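Glutathione S-transferase (Burkholderia glumae, PDB 4ISD) binds glutathione and probably transfers it to electrophilic substrates. Local coordinates at residues Met22-Val27 with Trp166-Asp172; Leu147-Ala151 with Phe173-Leu177; Ala151-Asp157 with Pro188-Leu192. All blocks are in the same frame, centred on the assembly; numbering follows the deposited sequence.

Contact 1: Met22-Val27 with Trp166-Asp172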
# COMPACT_ATOMS: atom_id res chain seq x y z
N MET A 22 -5.31 -1.80 14.33
CA MET A 22 -5.61 -3.17 14.71
C MET A 22 -4.79 -4.16 13.89
O MET A 22 -4.31 -5.18 14.40
CB MET A 22 -7.09 -3.43 14.52
CG MET A 22 -7.50 -4.84 14.81
SD MET A 22 -9.29 -4.99 14.74
CE MET A 22 -9.37 -6.65 14.10
N SER A 23 -4.61 -3.84 12.62
CA SER A 23 -3.84 -4.68 11.71
C SER A 23 -2.40 -4.87 12.17
O SER A 23 -1.89 -6.00 12.17
CB SER A 23 -3.85 -4.08 10.32
OG SER A 23 -3.25 -4.98 9.41
N ALA A 24 -1.74 -3.78 12.57
CA ALA A 24 -0.35 -3.86 13.00
C ALA A 24 -0.25 -4.60 14.33
O ALA A 24 0.65 -5.43 14.54
CB ALA A 24 0.28 -2.45 13.12
N PHE A 25 -1.18 -4.29 15.23
CA PHE A 25 -1.26 -4.97 16.50
C PHE A 25 -1.39 -6.47 16.25
O PHE A 25 -0.79 -7.28 16.97
CB PHE A 25 -2.47 -4.44 17.29
CG PHE A 25 -2.67 -5.11 18.63
CD1 PHE A 25 -3.20 -6.40 18.71
CD2 PHE A 25 -2.36 -4.45 19.81
CE1 PHE A 25 -3.40 -7.03 19.95
CE2 PHE A 25 -2.56 -5.06 21.05
CZ PHE A 25 -3.09 -6.36 21.12
N VAL A 26 -2.16 -6.86 15.24
CA VAL A 26 -2.39 -8.29 15.02
C VAL A 26 -1.12 -8.97 14.54
O VAL A 26 -0.84 -10.11 14.92
CB VAL A 26 -3.59 -8.57 14.07
CG1 VAL A 26 -3.53 -9.99 13.52
CG2 VAL A 26 -4.92 -8.32 14.81
N VAL A 27 -0.32 -8.26 13.75
CA VAL A 27 0.94 -8.82 13.26
C VAL A 27 1.88 -9.16 14.42
O VAL A 27 2.41 -10.27 14.51
CB VAL A 27 1.63 -7.89 12.25
CG1 VAL A 27 2.97 -8.46 11.83
CG2 VAL A 27 0.75 -7.71 11.05
N TRP A 166 -4.15 -18.56 7.26
CA TRP A 166 -4.34 -17.16 7.61
C TRP A 166 -3.14 -16.32 7.18
O TRP A 166 -2.00 -16.77 7.25
CB TRP A 166 -4.55 -17.02 9.12
CG TRP A 166 -4.62 -15.59 9.57
CD1 TRP A 166 -5.74 -14.82 9.68
CD2 TRP A 166 -3.53 -14.76 10.00
NE1 TRP A 166 -5.42 -13.56 10.14
CE2 TRP A 166 -4.07 -13.51 10.34
CE3 TRP A 166 -2.16 -14.97 10.11
CZ2 TRP A 166 -3.28 -12.46 10.80
CZ3 TRP A 166 -1.37 -13.93 10.55
CH2 TRP A 166 -1.93 -12.69 10.88
N CYS A 167 -3.42 -15.11 6.70
CA CYS A 167 -2.38 -14.09 6.59
C CYS A 167 -2.99 -12.76 7.05
O CYS A 167 -4.22 -12.68 7.24
CB CYS A 167 -1.79 -14.00 5.17
SG CYS A 167 -2.91 -13.48 3.85
N ILE A 168 -2.15 -11.75 7.24
CA ILE A 168 -2.62 -10.45 7.74
C ILE A 168 -3.66 -9.82 6.81
O ILE A 168 -4.48 -9.02 7.26
CB ILE A 168 -1.45 -9.44 8.00
CG1 ILE A 168 -1.95 -8.27 8.83
CG2 ILE A 168 -0.81 -8.96 6.70
CD1 ILE A 168 -2.57 -8.70 10.15
N ALA A 169 -3.64 -10.20 5.53
CA ALA A 169 -4.62 -9.70 4.56
C ALA A 169 -6.04 -10.04 4.96
O ALA A 169 -6.95 -9.27 4.68
CB ALA A 169 -4.34 -10.24 3.18
N ASP A 170 -6.21 -11.20 5.62
CA ASP A 170 -7.53 -11.69 6.07
C ASP A 170 -8.14 -10.84 7.17
O ASP A 170 -9.34 -10.57 7.14
CB ASP A 170 -7.46 -13.14 6.54
CG ASP A 170 -7.12 -14.11 5.43
OD1 ASP A 170 -7.93 -14.20 4.47
OD2 ASP A 170 -6.04 -14.77 5.51
N THR A 171 -7.33 -10.43 8.14
CA THR A 171 -7.80 -9.49 9.16
C THR A 171 -8.27 -8.21 8.48
O THR A 171 -9.35 -7.69 8.79
CB THR A 171 -6.69 -9.09 10.14
OG1 THR A 171 -6.00 -10.26 10.59
CG2 THR A 171 -7.26 -8.35 11.33
N ASP A 172 -7.46 -7.72 7.55
CA ASP A 172 -7.75 -6.48 6.84
C ASP A 172 -9.04 -6.60 6.06
O ASP A 172 -9.88 -5.69 6.08
CB ASP A 172 -6.61 -6.13 5.90
CG ASP A 172 -5.40 -5.61 6.63
OD1 ASP A 172 -5.54 -5.32 7.85
OD2 ASP A 172 -4.33 -5.49 5.98
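W166 meets V26 where the loop leads into helix 168-177: V26 CG1 comes obliquely to ring atom CZ2, 3.7 Å away. The indole NE1 gives T171 OG1 of its own segment a weak bond. The backbone N of C167 donates to D170 OD2 on its anti lone pair, consistent with the N-capping box known at the start of this helix in the family. I168 pushes its CG1 branch toward helix 19-31; CG1 lies 3.5 Å from V27 CG2, the two side chains crossing at nearly a right angle. Its CD1 ends 3.4 Å from S23 O and touches V26 CG1. T171 puts CG2 3.9 Å from M22 CE, and its OG1 faces V26 CG1. D172, whose chi1 of -74° sets CG beside its own backbone N and turns the carboxylate toward S23, receives S23 OG on the syn lone pair of OD1 at 2.8 Å. Its OD2 is taken by R112, in a salt bridge, and by Q108. The carboxylate is gripped through both oxygens, and one buried polar bond ties the thioredoxin-like domain to the helical domain amid apolar packing. Because R112 also lines the glutathione pocket, D172 probably helps to position it.

Contact 2: Leu147-Ala151 with Phe173-Leu177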
# COMPACT_ATOMS: atom_id res chain seq x y z
N LEU A 147 -16.91 -4.61 -3.57
CA LEU A 147 -16.61 -5.29 -2.31
C LEU A 147 -17.29 -6.66 -2.24
O LEU A 147 -16.66 -7.67 -1.94
CB LEU A 147 -17.02 -4.45 -1.10
CG LEU A 147 -16.57 -5.10 0.21
CD1 LEU A 147 -15.08 -5.38 0.13
CD2 LEU A 147 -16.92 -4.26 1.44
N LEU A 148 -18.59 -6.69 -2.53
CA LEU A 148 -19.33 -7.94 -2.42
C LEU A 148 -18.83 -8.97 -3.43
O LEU A 148 -18.73 -10.15 -3.12
CB LEU A 148 -20.82 -7.70 -2.60
CG LEU A 148 -21.69 -8.92 -2.34
CD1 LEU A 148 -21.55 -9.36 -0.91
CD2 LEU A 148 -23.12 -8.59 -2.67
N SER A 149 -18.51 -8.51 -4.63
CA SER A 149 -18.02 -9.40 -5.68
C SER A 149 -16.67 -9.99 -5.32
O SER A 149 -16.42 -11.17 -5.59
CB SER A 149 -17.93 -8.66 -7.01
OG SER A 149 -17.46 -9.53 -8.02
N ALA A 150 -15.80 -9.19 -4.72
CA ALA A 150 -14.51 -9.69 -4.26
C ALA A 150 -14.72 -10.75 -3.18
O ALA A 150 -14.09 -11.81 -3.21
CB ALA A 150 -13.64 -8.57 -3.73
N ALA A 151 -15.61 -10.45 -2.24
CA ALA A 151 -15.90 -11.35 -1.13
C ALA A 151 -16.44 -12.69 -1.63
O ALA A 151 -16.02 -13.75 -1.17
CB ALA A 151 -16.89 -10.71 -0.17
N PHE A 173 -9.19 -7.73 5.37
CA PHE A 173 -10.37 -8.01 4.57
C PHE A 173 -11.61 -8.07 5.47
O PHE A 173 -12.64 -7.46 5.17
CB PHE A 173 -10.22 -9.33 3.82
CG PHE A 173 -11.13 -9.47 2.65
CD1 PHE A 173 -11.62 -8.34 2.00
CD2 PHE A 173 -11.50 -10.71 2.17
CE1 PHE A 173 -12.45 -8.44 0.91
CE2 PHE A 173 -12.34 -10.83 1.09
CZ PHE A 173 -12.82 -9.69 0.45
N ALA A 174 -11.49 -8.82 6.57
CA ALA A 174 -12.61 -9.03 7.48
C ALA A 174 -13.09 -7.72 8.05
O ALA A 174 -14.31 -7.46 8.09
CB ALA A 174 -12.23 -9.99 8.58
N LEU A 175 -12.16 -6.88 8.49
CA LEU A 175 -12.52 -5.52 8.94
C LEU A 175 -13.28 -4.77 7.86
O LEU A 175 -14.34 -4.21 8.14
CB LEU A 175 -11.29 -4.72 9.38
CG LEU A 175 -10.54 -5.45 10.50
CD1 LEU A 175 -9.43 -4.61 11.11
CD2 LEU A 175 -11.52 -5.92 11.55
N MET A 176 -12.75 -4.77 6.64
CA MET A 176 -13.37 -4.02 5.54
C MET A 176 -14.75 -4.57 5.21
O MET A 176 -15.68 -3.80 4.98
CB MET A 176 -12.49 -4.03 4.29
CG MET A 176 -13.02 -3.22 3.10
SD MET A 176 -13.09 -1.41 3.27
CE MET A 176 -11.67 -1.07 4.30
N LEU A 177 -14.89 -5.90 5.23
CA LEU A 177 -16.18 -6.52 4.91
C LEU A 177 -17.31 -6.09 5.84
O LEU A 177 -18.48 -6.30 5.52
CB LEU A 177 -16.08 -8.05 4.85
CG LEU A 177 -15.27 -8.60 3.68
CD1 LEU A 177 -15.03 -10.10 3.85
CD2 LEU A 177 -15.93 -8.29 2.34
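L147 and L177 bring the two helices nearest, their CA atoms 7.3 Å apart. The short axes of 147-151 and 173-177 approach to 11.4 Å, and their N-to-C directions differ by 138°, so the chains run roughly antiparallel but well splayed. That spacing is filled by leucine and phenylalanine side chains, and the contact between the segments is apolar.

L147 supplies most of the contact from its helix. With CG anti to the backbone N (chi1 -174°), it reaches across and divides its two methyl groups: CD1 settles 3.8 Å from L177 CD2 and 4.1 Å from F173 CE1, whereas CD2 rests against the backbone, 3.8 Å from M176 O. The side chains of L147 and F173 lie alongside, running opposite ways. The F173 ring carries L177 CD1 over the centre of one face, 3.8 Å above the plane, a CH-pi type of packing within the same helix. The far tip of the ring points into the turn opposite: CZ stands 3.8 Å from A151 CA, with A151 N at the ring edge and in its plane. The small A151 leaves this approach possible, and its CB in turn meets L177 CD2 at 3.6 Å, so that L177 CD2 is shared between A151 and L147.

Other helices complete the surroundings. L107 of helix 98-113 touches F173, V195 of helix 189-199 touches L177, and A150 packs on L57 of the second subunit, which brings this side of helix 139-154 to the dimer interface. Helix 168-177, running through the middle of the all-helical C-terminal domain and packed by its neighbours on several sides, is the core helix characteristic of the glutathione S-transferase fold.

Contact 3: Ala151-Asp157 with Pro188-Leu192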
# COMPACT_ATOMS: atom_id res chain seq x y z
N ALA A 151 -15.61 -10.45 -2.24
CA ALA A 151 -15.90 -11.35 -1.13
C ALA A 151 -16.44 -12.69 -1.63
O ALA A 151 -16.02 -13.75 -1.17
CB ALA A 151 -16.89 -10.71 -0.17
N ASP A 152 -17.34 -12.63 -2.60
CA ASP A 152 -17.96 -13.84 -3.13
C ASP A 152 -16.92 -14.68 -3.88
O ASP A 152 -16.98 -15.91 -3.85
CB ASP A 152 -19.14 -13.49 -4.04
CG ASP A 152 -19.95 -14.70 -4.45
OD1 ASP A 152 -19.65 -15.29 -5.51
OD2 ASP A 152 -20.90 -15.07 -3.73
N ARG A 153 -15.97 -14.02 -4.53
CA ARG A 153 -14.96 -14.73 -5.33
C ARG A 153 -13.82 -15.34 -4.49
O ARG A 153 -13.28 -16.39 -4.85
CB ARG A 153 -14.40 -13.81 -6.43
N LEU A 154 -13.44 -14.69 -3.39
CA LEU A 154 -12.24 -15.05 -2.64
C LEU A 154 -12.50 -15.88 -1.39
O LEU A 154 -11.62 -16.59 -0.91
CB LEU A 154 -11.49 -13.79 -2.19
CG LEU A 154 -10.99 -12.79 -3.23
CD1 LEU A 154 -10.35 -11.61 -2.52
CD2 LEU A 154 -10.01 -13.44 -4.19
N ILE A 155 -13.71 -15.77 -0.85
CA ILE A 155 -14.07 -16.52 0.35
C ILE A 155 -14.76 -17.84 0.02
O ILE A 155 -15.74 -17.87 -0.73
CB ILE A 155 -14.97 -15.70 1.26
CG1 ILE A 155 -14.26 -14.41 1.66
CG2 ILE A 155 -15.37 -16.52 2.49
CD1 ILE A 155 -15.19 -13.35 2.22
N ASP A 156 -14.26 -18.93 0.59
CA ASP A 156 -14.89 -20.24 0.43
C ASP A 156 -14.94 -20.96 1.78
O ASP A 156 -14.01 -20.85 2.57
CB ASP A 156 -14.15 -21.09 -0.61
CG ASP A 156 -15.06 -22.14 -1.25
OD1 ASP A 156 -16.21 -21.81 -1.62
OD2 ASP A 156 -14.62 -23.31 -1.38
N ASP A 157 -16.02 -21.68 2.06
CA ASP A 157 -16.12 -22.39 3.34
C ASP A 157 -15.00 -23.43 3.53
O ASP A 157 -14.59 -23.69 4.66
CB ASP A 157 -17.52 -22.96 3.58
CG ASP A 157 -18.50 -21.89 4.10
OD1 ASP A 157 -18.03 -20.99 4.81
OD2 ASP A 157 -19.71 -21.94 3.79
N PRO A 188 -24.00 -13.19 1.09
CA PRO A 188 -23.83 -14.64 1.23
C PRO A 188 -23.28 -15.01 2.60
O PRO A 188 -22.20 -14.53 2.98
CB PRO A 188 -22.79 -14.97 0.16
CG PRO A 188 -23.03 -13.94 -0.90
CD PRO A 188 -23.37 -12.68 -0.15
N PRO A 189 -24.00 -15.88 3.34
CA PRO A 189 -23.61 -16.25 4.70
C PRO A 189 -22.17 -16.75 4.80
O PRO A 189 -21.53 -16.54 5.83
CB PRO A 189 -24.62 -17.36 5.08
CG PRO A 189 -25.30 -17.74 3.80
CD PRO A 189 -25.25 -16.54 2.92
N LYS A 190 -21.65 -17.36 3.73
CA LYS A 190 -20.24 -17.76 3.70
C LYS A 190 -19.27 -16.60 3.99
O LYS A 190 -18.16 -16.85 4.47
CB LYS A 190 -19.85 -18.40 2.37
CG LYS A 190 -19.58 -17.42 1.25
CD LYS A 190 -19.02 -18.15 0.03
CE LYS A 190 -18.81 -17.23 -1.15
NZ LYS A 190 -17.90 -17.89 -2.14
N VAL A 191 -19.67 -15.36 3.70
CA VAL A 191 -18.78 -14.25 4.05
C VAL A 191 -19.03 -13.77 5.48
O VAL A 191 -18.11 -13.31 6.15
CB VAL A 191 -18.79 -13.08 3.02
CG1 VAL A 191 -19.49 -13.47 1.73
CG2 VAL A 191 -19.36 -11.81 3.63
N LEU A 192 -20.27 -13.90 5.94
CA LEU A 192 -20.57 -13.67 7.35
C LEU A 192 -19.72 -14.59 8.22
O LEU A 192 -19.18 -14.16 9.24
CB LEU A 192 -22.05 -13.94 7.63
CG LEU A 192 -23.02 -12.95 6.97
CD1 LEU A 192 -24.46 -13.28 7.36
CD2 LEU A 192 -22.65 -11.49 7.29
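K190 reaches back along the end of helix 139-154 and delivers its ammonium group to two main-chain carbonyls. NZ lies 2.8 Å from D152 O and 2.6 Å from I155 O, and the two bonds differ in shape. Toward I155 O the approach is almost straight in line with the carbonyl, at 176°; toward D152 O the angle falls to 138° and the nitrogen is tilted somewhat from the carbonyl plane. The rotamer explains the reach: CG sits between the backbone N and the carbonyl carbon (chi1 80°), and from there the chain is fully extended, which takes CD and CE past I155 O before NZ arrives. The carboxylates of D152 and D156 are near NZ but too far for salt bridges, though they probably favour its positive charge, as may the carbonyl end of the helix.

I155 uses both of its branches. CG1 leaves beside the backbone N, carrying CD1 to V191 CB at 3.7 Å, with the two side chains nearly perpendicular; CG2 points instead to K190 O, 3.4 Å away. On the more exposed side, D152 OD2 leans on P188 CG at 3.7 Å. D157 flanks K190 CB with its carboxylate, whose own salt bridge goes to R193.

The contact therefore joins the last turn of helix 139-154, and the chain leaving it, to the first turn of helix 189-199. Its buried side, through I155, backs onto L177 and F173 of helix 168-177, while L154 faces L57 of the second subunit.

Overall arrangement
The centre of contact 1 is about 4 Å from that of the chain, and this contact joins the two domains; contacts 2 and 3, farther out, hold together the helical domain alone. Helix 168-177 serves both contact 1 and contact 2, which meet where M22 packs on L175. Helix 139-154 carries contacts 2 and 3, which touch and have A151 in common. Chemistry follows place: contact 1 sets one buried side-chain hydrogen bond among apolar groups, contact 2 is buried and apolar, and contact 3, only partly buried, combines a hydrophobic inner side with a lysine bound to main-chain carbonyls and acidic residues on its more exposed side.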